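Local structure of PHOX (Pseudomonas fluorescens, 4A9V) at residues 557-560 with 561-565; 422-425 with 426-430; 452-455 with 456-459. The protein is an alkaline phosphatase of the PhoX family, a beta-propeller enzyme that releases phosphate from phosphate monoesters using an iron-calcium cofactor. One frame throughout, in Å; residues are numbered along the deposited sequence.

Interaction 1 of 3, residues 557-560 with 561-565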
loop_
_atom_site.group_PDB
_atom_site.type_symbol
_atom_site.label_atom_id
_atom_site.label_comp_id
_atom_site.label_asym_id
_atom_site.label_seq_id
_atom_site.Cartn_x
_atom_site.Cartn_y
_atom_site.Cartn_z
ATOM N N GLY A 557 -19.687 9.192 10.421
ATOM C CA GLY A 557 -19.557 9.593 11.827
ATOM C C GLY A 557 -18.371 10.484 12.204
ATOM O O GLY A 557 -18.015 10.575 13.380
ATOM N N SER A 558 -17.822 11.221 11.241
ATOM C CA SER A 558 -16.647 12.058 11.493
ATOM C C SER A 558 -16.794 13.439 10.869
ATOM O O SER A 558 -17.383 13.585 9.793
ATOM C CB SER A 558 -15.382 11.377 10.951
ATOM O OG SER A 558 -14.219 12.148 11.206
ATOM N N THR A 559 -16.153 14.426 11.493
ATOM C CA THR A 559 -15.957 15.731 10.876
ATOM C C THR A 559 -14.466 16.112 10.876
ATOM O O THR A 559 -14.106 17.265 10.663
ATOM C CB THR A 559 -16.787 16.810 11.604
ATOM O OG1 THR A 559 -16.495 16.787 13.006
ATOM C CG2 THR A 559 -18.285 16.574 11.403
ATOM N N PHE A 560 -13.606 15.113 11.047
ATOM C CA PHE A 560 -12.158 15.322 11.113
ATOM C C PHE A 560 -11.620 15.742 9.741
ATOM O O PHE A 560 -11.995 15.140 8.733
ATOM C CB PHE A 560 -11.508 14.003 11.543
ATOM C CG PHE A 560 -10.017 14.061 11.656
ATOM C CD1 PHE A 560 -9.213 13.814 10.557
ATOM C CD2 PHE A 560 -9.419 14.346 12.867
ATOM C CE1 PHE A 560 -7.836 13.864 10.667
ATOM C CE2 PHE A 560 -8.044 14.423 12.980
ATOM C CZ PHE A 560 -7.253 14.150 11.885
ATOM N N PRO A 561 -10.664 16.693 9.695
ATOM C CA PRO A 561 -9.984 17.340 10.806
ATOM C C PRO A 561 -10.567 18.689 11.224
ATOM O O PRO A 561 -10.158 19.225 12.249
ATOM C CB PRO A 561 -8.569 17.547 10.265
ATOM C CG PRO A 561 -8.774 17.777 8.808
ATOM C CD PRO A 561 -9.934 16.897 8.426
ATOM N N GLU A 562 -11.386 19.310 10.379
ATOM C CA GLU A 562 -11.772 20.704 10.615
ATOM C C GLU A 562 -12.845 20.845 11.697
ATOM O O GLU A 562 -12.975 21.908 12.309
ATOM C CB GLU A 562 -12.232 21.368 9.317
ATOM C CG GLU A 562 -11.131 21.514 8.279
ATOM C CD GLU A 562 -11.670 21.896 6.915
ATOM O OE1 GLU A 562 -12.090 20.995 6.159
ATOM O OE2 GLU A 562 -11.673 23.103 6.594
ATOM N N HIS A 563 -13.654 19.805 11.869
ATOM C CA HIS A 563 -14.734 19.803 12.857
ATOM C C HIS A 563 -15.602 21.028 12.758
ATOM O O HIS A 563 -16.026 21.600 13.770
ATOM C CB HIS A 563 -14.175 19.652 14.262
ATOM C CG HIS A 563 -13.444 18.356 14.480
ATOM N ND1 HIS A 563 -13.977 17.161 14.153
ATOM C CD2 HIS A 563 -12.150 18.104 14.910
ATOM C CE1 HIS A 563 -13.102 16.188 14.454
ATOM N NE2 HIS A 563 -11.976 16.764 14.898
ATOM N N LEU A 564 -15.985 21.368 11.538
ATOM C CA LEU A 564 -17.027 22.355 11.331
ATOM C C LEU A 564 -18.367 21.731 11.686
ATOM O O LEU A 564 -18.534 20.520 11.580
ATOM C CB LEU A 564 -17.023 22.829 9.878
ATOM C CG LEU A 564 -15.691 23.395 9.376
ATOM C CD1 LEU A 564 -15.795 23.840 7.926
ATOM C CD2 LEU A 564 -15.215 24.546 10.250
ATOM N N PRO A 565 -19.340 22.553 12.099
ATOM C CA PRO A 565 -20.654 21.993 12.385
ATOM C C PRO A 565 -21.285 21.375 11.145
ATOM O O PRO A 565 -21.286 21.982 10.077
ATOM C CB PRO A 565 -21.469 23.195 12.874
ATOM C CG PRO A 565 -20.712 24.403 12.461
ATOM C CD PRO A 565 -19.273 24.005 12.340
HETATM O O HOH W 1 -15.480 19.677 9.156
HETATM O O HOH W 2 -18.200 18.727 14.050
#
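T559 OG1 lies between its backbone N and carbonyl carbon (chi1 54°), while the ring of H563 stands beside its own N (chi1 -62°), and this pair of torsions sets the hydroxyl against the imidazole. OG1 meets the ring at its edge, in plane, and hydrogen-bonds ND1 of H563 at 2.8 Å. The backbone repeats the link: H563 N gives a hydrogen bond to T559 O, also 2.8 Å, coming from above the carbonyl plane. Two waters extend the bridge. One joins T559 O to L564 N, the other T559 OG1 to L564 O. On the buried side, the peptide between F560 and P561 is cis. P561 CB sits over the centre of the F560 ring, 3.8 Å from its centroid, in a CH-pi contact. The F560 side chain also packs on I24, P528 and M574. Cutting F560 back to an alanine would probably leave P561 CB without its aromatic face and open a gap beside M574. S558 OG accepts from F560 N at 3.0 Å, an ST turn that leads in. The backbone angles and cis bond of F560-P561 fit a type VIa turn, with the cis proline in its third position.

Interaction 2 of 3, residues 422-425 with 426-430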
loop_
_atom_site.group_PDB
_atom_site.type_symbol
_atom_site.label_atom_id
_atom_site.label_comp_id
_atom_site.label_asym_id
_atom_site.label_seq_id
_atom_site.Cartn_x
_atom_site.Cartn_y
_atom_site.Cartn_z
ATOM N N GLU A 422 -7.589 -20.834 11.685
ATOM C CA GLU A 422 -8.780 -20.766 10.848
ATOM C C GLU A 422 -9.528 -19.467 11.126
ATOM O O GLU A 422 -9.453 -18.918 12.223
ATOM C CB GLU A 422 -9.702 -21.951 11.136
ATOM C CG GLU A 422 -10.366 -21.853 12.500
ATOM C CD GLU A 422 -11.449 -22.885 12.741
ATOM O OE1 GLU A 422 -11.705 -23.724 11.851
ATOM O OE2 GLU A 422 -11.976 -22.908 13.875
ATOM N N LYS A 423 -10.295 -19.004 10.145
ATOM C CA LYS A 423 -11.263 -17.934 10.377
ATOM C C LYS A 423 -10.569 -16.764 11.091
ATOM O O LYS A 423 -10.998 -16.292 12.144
ATOM C CB LYS A 423 -12.465 -18.452 11.170
ATOM C CG LYS A 423 -13.213 -19.555 10.446
ATOM C CD LYS A 423 -14.339 -20.144 11.283
ATOM C CE LYS A 423 -14.981 -21.335 10.585
ATOM N NZ LYS A 423 -16.012 -22.007 11.426
ATOM N N ASN A 424 -9.479 -16.305 10.492
ATOM C CA ASN A 424 -8.557 -15.380 11.121
ATOM C C ASN A 424 -9.062 -13.942 10.981
ATOM O O ASN A 424 -9.079 -13.382 9.886
ATOM C CB ASN A 424 -7.204 -15.544 10.429
ATOM C CG ASN A 424 -6.173 -14.531 10.881
ATOM O OD1 ASN A 424 -6.271 -13.957 11.968
ATOM N ND2 ASN A 424 -5.122 -14.374 10.077
ATOM N N VAL A 425 -9.547 -13.380 12.085
ATOM C CA VAL A 425 -10.083 -12.027 12.071
ATOM C C VAL A 425 -9.092 -10.969 12.554
ATOM O O VAL A 425 -9.387 -9.777 12.476
ATOM C CB VAL A 425 -11.401 -11.923 12.872
ATOM C CG1 VAL A 425 -12.424 -12.918 12.344
ATOM C CG2 VAL A 425 -11.167 -12.123 14.361
ATOM N N TYR A 426 -7.933 -11.395 13.057
ATOM C CA TYR A 426 -7.005 -10.464 13.704
ATOM C C TYR A 426 -5.724 -10.173 12.928
ATOM O O TYR A 426 -5.175 -9.085 13.052
ATOM C CB TYR A 426 -6.625 -10.948 15.100
ATOM C CG TYR A 426 -7.791 -11.051 16.057
ATOM C CD1 TYR A 426 -8.431 -9.914 16.527
ATOM C CD2 TYR A 426 -8.205 -12.286 16.549
ATOM C CE1 TYR A 426 -9.475 -10.007 17.436
ATOM C CE2 TYR A 426 -9.233 -12.384 17.472
ATOM C CZ TYR A 426 -9.842 -11.245 17.934
ATOM O OH TYR A 426 -10.874 -11.377 18.841
ATOM N N GLY A 427 -5.187 -11.180 12.242
ATOM C CA GLY A 427 -3.935 -11.017 11.509
ATOM C C GLY A 427 -2.677 -11.303 12.311
ATOM O O GLY A 427 -2.715 -11.689 13.485
ATOM N N GLN A 428 -1.548 -11.123 11.640
ATOM C CA GLN A 428 -0.253 -11.462 12.196
ATOM C C GLN A 428 0.823 -10.758 11.362
ATOM O O GLN A 428 0.534 -10.242 10.275
ATOM C CB GLN A 428 -0.038 -12.993 12.223
ATOM C CG GLN A 428 -0.032 -13.681 10.858
ATOM C CD GLN A 428 -1.383 -14.262 10.466
ATOM O OE1 GLN A 428 -2.413 -13.934 11.049
ATOM N NE2 GLN A 428 -1.391 -15.072 9.414
ATOM N N ILE A 429 2.016 -10.634 11.937
ATOM C CA ILE A 429 3.157 -10.067 11.219
ATOM C C ILE A 429 4.222 -11.141 11.055
ATOM O O ILE A 429 4.709 -11.732 12.035
ATOM C CB ILE A 429 3.749 -8.824 11.912
ATOM C CG1 ILE A 429 2.658 -7.767 12.098
ATOM C CG2 ILE A 429 4.911 -8.288 11.086
ATOM C CD1 ILE A 429 3.125 -6.507 12.800
ATOM N N LEU A 430 4.547 -11.403 9.796
ATOM C CA LEU A 430 5.517 -12.390 9.375
ATOM C C LEU A 430 6.884 -11.733 9.182
ATOM O O LEU A 430 6.969 -10.624 8.661
ATOM C CB LEU A 430 5.023 -12.977 8.053
ATOM C CG LEU A 430 5.959 -13.853 7.231
ATOM C CD1 LEU A 430 6.307 -15.138 7.960
ATOM C CD2 LEU A 430 5.304 -14.152 5.896
#
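N424 and Q428 meet amide to amide in the buried, tightly bonded part of this bend. N424 CG is anti to the backbone N (chi1 174°), which turns the amide toward the backbone N-H groups of Y426 and G427. Its OD1 takes both donors from the same face of its plane: Y426 N at 3.2 Å and G427 N at 3.0 Å. The second bond is the straighter. ND2 gives a hydrogen bond to Q428 OE1 at 2.9 Å. ND2 lies in the carbonyl plane of Q428, on a lone pair of OE1, but OE1 is tilted out of the amide plane of N424. Q428 reaches it by a bend at chi2 (-95°). D384 OD2 accepts from both N424 ND2 and Q428 NE2, so one carboxylate ties the pair together. The other half is apolar and more open to solvent: V425 is partly exposed. V425 CG2 rests over the centre of the Y426 ring, 3.6 Å from its centroid, in a CH-pi contact. The tyrosine itself is buried, and its OH bonds to D502 O. N424 OD1 with Y426 N makes an Asx turn, with G427 N bonded to the same oxygen, leading into strand 428-434 of the beta-propeller.

Interaction 3 of 3, residues 452-455 with 456-459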
loop_
_atom_site.group_PDB
_atom_site.type_symbol
_atom_site.label_atom_id
_atom_site.label_comp_id
_atom_site.label_asym_id
_atom_site.label_seq_id
_atom_site.Cartn_x
_atom_site.Cartn_y
_atom_site.Cartn_z
ATOM N N ALA A 452 -1.697 -11.202 16.184
ATOM C CA ALA A 452 -2.650 -10.314 16.824
ATOM C C ALA A 452 -3.812 -11.115 17.393
ATOM O O ALA A 452 -4.145 -12.193 16.905
ATOM C CB ALA A 452 -3.144 -9.267 15.838
ATOM N N GLY A 453 -4.427 -10.579 18.436
ATOM C CA GLY A 453 -5.565 -11.231 19.050
ATOM C C GLY A 453 -6.179 -10.365 20.122
ATOM O O GLY A 453 -5.762 -9.226 20.342
ATOM N N ASN A 454 -7.183 -10.915 20.791
ATOM C CA ASN A 454 -7.862 -10.205 21.858
ATOM C C ASN A 454 -7.836 -11.040 23.131
ATOM O O ASN A 454 -8.697 -11.891 23.340
ATOM C CB ASN A 454 -9.312 -9.894 21.476
ATOM C CG ASN A 454 -9.961 -8.919 22.439
ATOM O OD1 ASN A 454 -9.696 -8.957 23.646
ATOM N ND2 ASN A 454 -10.760 -8.002 21.907
ATOM N N PRO A 455 -6.812 -10.842 23.965
ATOM C CA PRO A 455 -6.672 -11.648 25.176
ATOM C C PRO A 455 -7.652 -11.255 26.280
ATOM O O PRO A 455 -7.764 -11.970 27.268
ATOM C CB PRO A 455 -5.231 -11.379 25.621
ATOM C CG PRO A 455 -4.882 -10.063 25.015
ATOM C CD PRO A 455 -5.614 -10.022 23.706
ATOM N N SER A 456 -8.412 -10.183 26.080
ATOM C CA SER A 456 -9.497 -9.844 26.997
ATOM C C SER A 456 -10.728 -10.714 26.748
ATOM O O SER A 456 -11.373 -11.176 27.689
ATOM C CB SER A 456 -9.863 -8.366 26.869
ATOM O OG SER A 456 -8.868 -7.550 27.452
ATOM N N VAL A 457 -10.992 -11.000 25.480
ATOM C CA VAL A 457 -12.198 -11.707 25.073
ATOM C C VAL A 457 -11.914 -13.202 24.907
ATOM O O VAL A 457 -12.781 -14.034 25.171
ATOM C CB VAL A 457 -12.736 -11.120 23.756
ATOM C CG1 VAL A 457 -13.904 -11.942 23.239
ATOM C CG2 VAL A 457 -13.134 -9.660 23.941
ATOM N N HIS A 458 -10.684 -13.535 24.523
ATOM C CA HIS A 458 -10.331 -14.896 24.120
ATOM C C HIS A 458 -9.093 -15.394 24.827
ATOM O O HIS A 458 -8.268 -16.099 24.244
ATOM C CB HIS A 458 -10.139 -14.974 22.604
ATOM C CG HIS A 458 -11.398 -14.708 21.816
ATOM N ND1 HIS A 458 -12.493 -15.491 21.905
ATOM C CD2 HIS A 458 -11.703 -13.708 20.899
ATOM C CE1 HIS A 458 -13.431 -15.040 21.052
ATOM N NE2 HIS A 458 -12.959 -13.926 20.467
ATOM N N ALA A 459 -8.953 -15.047 26.102
ATOM C CA ALA A 459 -7.791 -15.456 26.881
ATOM C C ALA A 459 -7.543 -16.956 26.769
ATOM O O ALA A 459 -8.466 -17.756 26.916
ATOM C CB ALA A 459 -7.982 -15.071 28.339
#
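The backbone from N454 to H458 winds into one tight turn, in which N454 O takes H458 N at 2.8 Å and, weakly, V457 N at 3.3 Å. The bond from H458 N links residues four apart, closing a five-residue alpha-turn, and its donor lies nearly along the C=O axis. On top of this sits an Asx turn with proline in its second place. P455 has no N-H to place, so the first amide of the turn that needs an acceptor is that of S456. N454 supplies it. Its CG is anti to the backbone N (chi1 -168°), which folds the amide over the start of the turn. OD1 then accepts from V457 N at 3.0 Å, the donor standing well above the carbonyl plane, and weakly from S456 N. The same oxygen and its carbon lie against the methyl side of V457, with CG of N454 3.6 Å from V457 CG2. The other end of the amide is held too: ND2 bonds to the backbone oxygens of D502 and A504. Both ends of this buried amide are therefore satisfied, which fixes its rotation. H458 is tied to the same loop, since its NE2 hydrogen-bonds D502 OD1. The turn lies at the surface, after strand 443-451, away from the iron-calcium site. S456, V457 and A459 are exposed. A459 CB comes within 3.3 Å of P455 O. V457 CG1 lies over the centre of the H458 ring, 3.5 Å above its plane.

Along the chain the order is interactions 2, 3, 1. Interactions 2 and 3 are neighbours, with centres 12 Å apart. They lie at the ends of two adjacent antiparallel strands. Segment 422-430 runs into the start of strand 428-434. Segment 452-459 follows strand 443-451. G427 O and A452 N, 2.9 Å apart, probably hydrogen-bond across the pair, and Y426 packs on N454 and H458. D502 hydrogen-bonds to residues of both, so its loop ties the two turns together. Interaction 1 stands apart, its centre about 33 Å from interaction 2 and 32 Å from interaction 3. Interactions 2 and 3 thus border one sheet, while interaction 1 lies between strands 544-550 and 572-578 of a separate four-stranded sheet.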